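Side-chain contacts in AclR protein (Streptomyces galilaeus, PDB 2GEY), which is a putative hydroxylase of the SnoaL-like family, probably acting in the biosynthesis of aromatic polyketide antibiotics: residues L11-A16 against K27-D32; W20-I25 against G53-F58. One frame throughout, in Å; residues are numbered along the deposited sequence. Where two conformers were deposited one is given.

Contact 1: L11-A16 against K27-D32; sequences LEMVAA and KHWSPD
The imidazole of H28 and the indole of W29 both meet the thioether side chain of M13, and each is met differently. CG of M13 comes at the H28 ring obliquely, 3.6 Å from H28 CD2, while CG of K27, the residue just before, lies over one face of that ring, offset toward the rim. At the indole, the methyl group of M13 stands at the edge, close to the ring plane: M13 CE is 3.8 Å from W29 NE1, and the neighbouring W29 CD1 is almost as near. Elsewhere the indole meets H35 edge-to-face and packs on M47, V48 and M51 of helix 44-57. The contact thus ties the N-terminal helix 3-18 of the SnoaL-like fold, a member of the NTF2 clan, to H28 and the short strand 29-30 that come after helix 23-26. M13 and H28 slide past each other in opposite directions, with M13 SD 5.0 Å from the imidazole centroid at an oblique angle, whereas M13 and W29 cross at about a right angle. The bend at the end of the methionine chain (chi3 86°) brings M13 CE to the indole edge while it stays 4.0 Å from H28 CB. An unbranched, flexible thioether suits a place between two differently turned rings. Backbone hydrogen bonds pair H28 and S30 with V114 of strand 113-122, and S30 OG accepts from D32 N at 2.9 Å, forming an ST turn.

Contact 2: W20-I25 against G53-F58; sequences WDLSGI and GGLKAF
L55, on the last turn of helix 44-57, directs its side chain at the loop between helices 3-18 and 23-26. From CB, which already points toward that loop, the chain runs to CG, set opposite the backbone N (chi1 -161°), and there it forks. One branch, CD1, goes to W20: it lies 3.5 Å from W20 CD1, approaching the indole obliquely, and 4.0 Å from W20 CB. The other, CD2, meets L22 tip to tip, 3.8 Å from L22 CG and nearly as close to L22 CD2. A leucine suits this place because its two methyls can serve two partners at once. W20 has positive phi as the C-prime residue of the Schellman motif that ends helix 3-18, and its indole NE1 is hydrogen-bonded to L61 O, which ties down the polar corner of the ring beside the leucine. Beyond it, D21 precedes the turn into helix 23-26 and accepts a weak capping bond from G24 N at OD1, while its OD2 forms a salt bridge with R19. No hydrogen bond joins the two segments, so this surface attachment rests on van der Waals and hydrophobic packing, and the one polar atom of the W20 indole is satisfied outside it by L61 O.

In the fold
Contacts 1 and 2 interleave along the chain: helix 3-18 gives the first segment of contact 1, the loop and helix 23-26 the first of contact 2, strand 29-30 the second of contact 1, and helix 44-57 the second of contact 2. Their centres lie about 13 Å apart, yet they touch. A16 O probably accepts a hydrogen bond from D21 N (2.9 Å), and A16 CB packs 3.7 Å from I25 CG1, while M13 CE lies 3.6 Å from I25 O. Helix 44-57 joins them again, since M51 packs against both W29 and L22. A glycerol about 4 Å from the M13 side chain and a tetraethylene glycol about 6 Å from that of L55 probably come from the crystallisation liquor.

Contact 1: L11-A16 against K27-D32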
loop_
_atom_site.group_PDB
_atom_site.type_symbol
_atom_site.label_atom_id
_atom_site.label_comp_id
_atom_site.label_asym_id
_atom_site.label_seq_id
_atom_site.Cartn_x
_atom_site.Cartn_y
_atom_site.Cartn_z
ATOM N N LEU A 11 -17.510 -2.089 8.724
ATOM C CA LEU A 11 -17.109 -1.505 9.998
ATOM C C LEU A 11 -17.447 -2.418 11.173
ATOM O O LEU A 11 -16.796 -2.360 12.215
ATOM C CB LEU A 11 -17.708 -0.111 10.153
ATOM C CG LEU A 11 -17.169 0.910 9.140
ATOM C CD1 LEU A 11 -17.864 2.232 9.316
ATOM C CD2 LEU A 11 -15.656 1.101 9.288
ATOM N N GLU A 12 -18.428 -3.298 10.994
ATOM C CA GLU A 12 -18.693 -4.331 11.998
ATOM C C GLU A 12 -17.589 -5.374 12.039
ATOM O O GLU A 12 -17.247 -5.888 13.113
ATOM C CB GLU A 12 -20.065 -4.982 11.776
ATOM C CG GLU A 12 -21.223 -4.054 12.122
ATOM C CD GLU A 12 -21.075 -3.431 13.486
ATOM O OE1 GLU A 12 -21.277 -4.144 14.495
ATOM O OE2 GLU A 12 -20.728 -2.226 13.552
ATOM N N MET A 13 -17.039 -5.691 10.874
ATOM C CA MET A 13 -15.882 -6.561 10.787
ATOM C C MET A 13 -14.655 -5.915 11.450
ATOM O O MET A 13 -13.940 -6.573 12.193
ATOM C CB MET A 13 -15.622 -6.936 9.328
ATOM C CG MET A 13 -16.754 -7.736 8.730
ATOM S SD MET A 13 -16.544 -8.017 6.959
ATOM C CE MET A 13 -15.533 -9.472 6.974
ATOM N N VAL A 14 -14.447 -4.622 11.220
ATOM C CA VAL A 14 -13.402 -3.870 11.942
ATOM C C VAL A 14 -13.643 -3.937 13.461
ATOM O O VAL A 14 -12.721 -4.205 14.245
ATOM C CB VAL A 14 -13.328 -2.393 11.462
ATOM C CG1 VAL A 14 -12.375 -1.581 12.323
ATOM C CG2 VAL A 14 -12.893 -2.310 9.997
ATOM N N ALA A 15 -14.886 -3.721 13.878
ATOM C CA ALA A 15 -15.217 -3.765 15.305
ATOM C C ALA A 15 -14.899 -5.138 15.894
ATOM O O ALA A 15 -14.408 -5.217 17.014
ATOM C CB ALA A 15 -16.666 -3.414 15.540
ATOM N N ALA A 16 -15.164 -6.204 15.131
ATOM C CA ALA A 16 -14.849 -7.568 15.543
ATOM C C ALA A 16 -13.348 -7.743 15.781
ATOM O O ALA A 16 -12.943 -8.299 16.804
ATOM C CB ALA A 16 -15.346 -8.572 14.512
ATOM N N LYS A 27 -18.028 -14.691 10.159
ATOM C CA LYS A 27 -19.481 -14.877 10.001
ATOM C C LYS A 27 -20.041 -14.113 8.797
ATOM O O LYS A 27 -21.133 -14.418 8.320
ATOM C CB LYS A 27 -20.228 -14.461 11.270
ATOM C CG LYS A 27 -20.178 -12.993 11.579
ATOM C CD LYS A 27 -20.806 -12.683 12.925
ATOM C CE LYS A 27 -22.307 -12.692 12.867
ATOM N NZ LYS A 27 -22.891 -12.104 14.112
ATOM N N HIS A 28 -19.296 -13.120 8.319
ATOM C CA HIS A 28 -19.721 -12.309 7.177
ATOM C C HIS A 28 -19.187 -12.829 5.853
ATOM O O HIS A 28 -19.520 -12.291 4.792
ATOM C CB HIS A 28 -19.279 -10.868 7.381
ATOM C CG HIS A 28 -19.949 -10.200 8.534
ATOM N ND1 HIS A 28 -21.298 -9.913 8.540
ATOM C CD2 HIS A 28 -19.471 -9.792 9.734
ATOM C CE1 HIS A 28 -21.614 -9.328 9.683
ATOM N NE2 HIS A 28 -20.525 -9.252 10.428
ATOM N N TRP A 29 -18.362 -13.873 5.907
ATOM C CA TRP A 29 -17.807 -14.458 4.696
ATOM C C TRP A 29 -18.804 -15.388 4.052
ATOM O O TRP A 29 -19.451 -16.188 4.736
ATOM C CB TRP A 29 -16.563 -15.275 5.017
ATOM C CG TRP A 29 -15.387 -14.513 5.464
ATOM C CD1 TRP A 29 -15.289 -13.179 5.676
ATOM C CD2 TRP A 29 -14.116 -15.070 5.795
ATOM N NE1 TRP A 29 -14.022 -12.857 6.099
ATOM C CE2 TRP A 29 -13.282 -14.009 6.185
ATOM C CE3 TRP A 29 -13.600 -16.369 5.784
ATOM C CZ2 TRP A 29 -11.949 -14.208 6.568
ATOM C CZ3 TRP A 29 -12.277 -16.564 6.169
ATOM C CH2 TRP A 29 -11.473 -15.493 6.556
ATOM N N SER A 30 -18.914 -15.316 2.733
ATOM C CA SER A 30 -19.635 -16.343 1.996
ATOM C C SER A 30 -18.902 -17.682 2.132
ATOM O O SER A 30 -17.676 -17.714 2.248
ATOM C CB SER A 30 -19.735 -15.979 0.517
ATOM O OG SER A 30 -20.157 -17.087 -0.257
ATOM N N PRO A 31 -19.646 -18.798 2.095
ATOM C CA PRO A 31 -19.000 -20.105 1.948
ATOM C C PRO A 31 -18.086 -20.195 0.723
ATOM O O PRO A 31 -17.143 -20.985 0.721
ATOM C CB PRO A 31 -20.178 -21.066 1.778
ATOM C CG PRO A 31 -21.336 -20.369 2.383
ATOM C CD PRO A 31 -21.111 -18.908 2.196
ATOM N N ASP A 32 -18.367 -19.398 -0.305
ATOM C CA ASP A 32 -17.605 -19.442 -1.555
ATOM C C ASP A 32 -16.597 -18.307 -1.693
ATOM O O ASP A 32 -16.111 -18.028 -2.794
ATOM C CB ASP A 32 -18.569 -19.411 -2.738
ATOM C CG ASP A 32 -19.603 -20.516 -2.670
ATOM O OD1 ASP A 32 -19.208 -21.696 -2.527
ATOM O OD2 ASP A 32 -20.808 -20.204 -2.757
#

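Contact 2: W20-I25 against G53-F58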
loop_
_atom_site.group_PDB
_atom_site.type_symbol
_atom_site.label_atom_id
_atom_site.label_comp_id
_atom_site.label_asym_id
_atom_site.label_seq_id
_atom_site.Cartn_x
_atom_site.Cartn_y
_atom_site.Cartn_z
ATOM N N TRP A 20 -11.158 -8.403 19.289
ATOM C CA TRP A 20 -10.393 -9.646 19.178
ATOM C C TRP A 20 -11.274 -10.894 19.054
ATOM O O TRP A 20 -11.009 -11.924 19.693
ATOM C CB TRP A 20 -9.404 -9.744 20.349
ATOM C CG TRP A 20 -8.695 -8.447 20.533
ATOM C CD1 TRP A 20 -7.851 -7.846 19.646
ATOM C CD2 TRP A 20 -8.811 -7.554 21.643
ATOM N NE1 TRP A 20 -7.424 -6.647 20.142
ATOM C CE2 TRP A 20 -8.000 -6.437 21.365
ATOM C CE3 TRP A 20 -9.530 -7.584 22.841
ATOM C CZ2 TRP A 20 -7.876 -5.366 22.247
ATOM C CZ3 TRP A 20 -9.409 -6.515 23.715
ATOM C CH2 TRP A 20 -8.581 -5.427 23.419
ATOM N N ASP A 21 -12.296 -10.783 18.203
ATOM C CA ASP A 21 -13.309 -11.815 17.989
ATOM C C ASP A 21 -13.285 -12.273 16.531
ATOM O O ASP A 21 -13.974 -11.704 15.689
ATOM C CB ASP A 21 -14.692 -11.246 18.324
ATOM C CG ASP A 21 -15.831 -12.211 17.992
ATOM O OD1 ASP A 21 -15.587 -13.425 17.842
ATOM O OD2 ASP A 21 -16.979 -11.741 17.888
ATOM N N LEU A 22 -12.500 -13.297 16.221
ATOM C CA LEU A 22 -12.358 -13.704 14.824
ATOM C C LEU A 22 -13.668 -14.247 14.250
ATOM O O LEU A 22 -13.923 -14.096 13.061
ATOM C CB LEU A 22 -11.225 -14.713 14.644
ATOM C CG LEU A 22 -9.819 -14.237 15.020
ATOM C CD1 LEU A 22 -8.804 -15.331 14.722
ATOM C CD2 LEU A 22 -9.471 -12.964 14.292
ATOM N N SER A 23 -14.496 -14.866 15.092
ATOM C CA SER A 23 -15.784 -15.407 14.646
ATOM C C SER A 23 -16.684 -14.305 14.084
ATOM O O SER A 23 -17.456 -14.541 13.154
ATOM C CB SER A 23 -16.507 -16.137 15.793
ATOM O OG SER A 23 -17.155 -15.217 16.659
ATOM N N GLY A 24 -16.576 -13.101 14.650
ATOM C CA GLY A 24 -17.349 -11.931 14.219
ATOM C C GLY A 24 -16.932 -11.357 12.881
ATOM O O GLY A 24 -17.647 -10.546 12.295
ATOM N N ILE A 25 -15.761 -11.768 12.396
ATOM C CA ILE A 25 -15.317 -11.416 11.059
ATOM C C ILE A 25 -15.791 -12.493 10.080
ATOM O O ILE A 25 -16.462 -12.201 9.088
ATOM C CB ILE A 25 -13.774 -11.322 11.002
ATOM C CG1 ILE A 25 -13.260 -10.291 12.012
ATOM C CG2 ILE A 25 -13.293 -11.001 9.595
ATOM C CD1 ILE A 25 -11.846 -10.499 12.385
ATOM N N GLY A 53 -2.744 -16.467 14.104
ATOM C CA GLY A 53 -1.335 -16.250 14.447
ATOM C C GLY A 53 -1.037 -14.785 14.698
ATOM O O GLY A 53 -0.269 -14.443 15.600
ATOM N N GLY A 54 -1.650 -13.918 13.898
ATOM C CA GLY A 54 -1.499 -12.478 14.058
ATOM C C GLY A 54 -2.052 -11.995 15.385
ATOM O O GLY A 54 -1.416 -11.209 16.087
ATOM N N LEU A 55 -3.233 -12.486 15.738
ATOM C CA LEU A 55 -3.858 -12.130 17.007
ATOM C C LEU A 55 -3.045 -12.618 18.207
ATOM O O LEU A 55 -2.952 -11.930 19.222
ATOM C CB LEU A 55 -5.282 -12.691 17.056
ATOM C CG LEU A 55 -6.278 -12.106 18.057
ATOM C CD1 LEU A 55 -6.226 -10.594 18.105
ATOM C CD2 LEU A 55 -7.684 -12.585 17.686
ATOM N N LYS A 56 -2.445 -13.798 18.096
ATOM C CA LYS A 56 -1.592 -14.316 19.169
ATOM C C LYS A 56 -0.341 -13.453 19.385
ATOM O O LYS A 56 0.051 -13.183 20.520
ATOM C CB LYS A 56 -1.172 -15.754 18.867
ATOM C CG LYS A 56 -0.491 -16.430 20.026
ATOM C CD LYS A 56 0.107 -17.786 19.651
ATOM C CE LYS A 56 1.156 -18.222 20.671
ATOM N NZ LYS A 56 2.362 -17.311 20.684
ATOM N N ALA A 57 0.275 -13.021 18.290
ATOM C CA ALA A 57 1.502 -12.228 18.347
ATOM C C ALA A 57 1.226 -10.805 18.839
ATOM O O ALA A 57 2.042 -10.225 19.573
ATOM C CB ALA A 57 2.158 -12.188 16.985
ATOM N N PHE A 58 0.069 -10.275 18.435
ATOM C CA PHE A 58 -0.343 -8.898 18.709
ATOM C C PHE A 58 -1.735 -8.862 19.367
ATOM O O PHE A 58 -2.701 -8.367 18.776
ATOM C CB PHE A 58 -0.327 -8.116 17.400
ATOM C CG PHE A 58 0.983 -8.216 16.672
ATOM C CD1 PHE A 58 2.112 -7.595 17.181
ATOM C CD2 PHE A 58 1.100 -8.970 15.508
ATOM C CE1 PHE A 58 3.333 -7.696 16.535
ATOM C CE2 PHE A 58 2.324 -9.071 14.849
ATOM C CZ PHE A 58 3.439 -8.438 15.371
#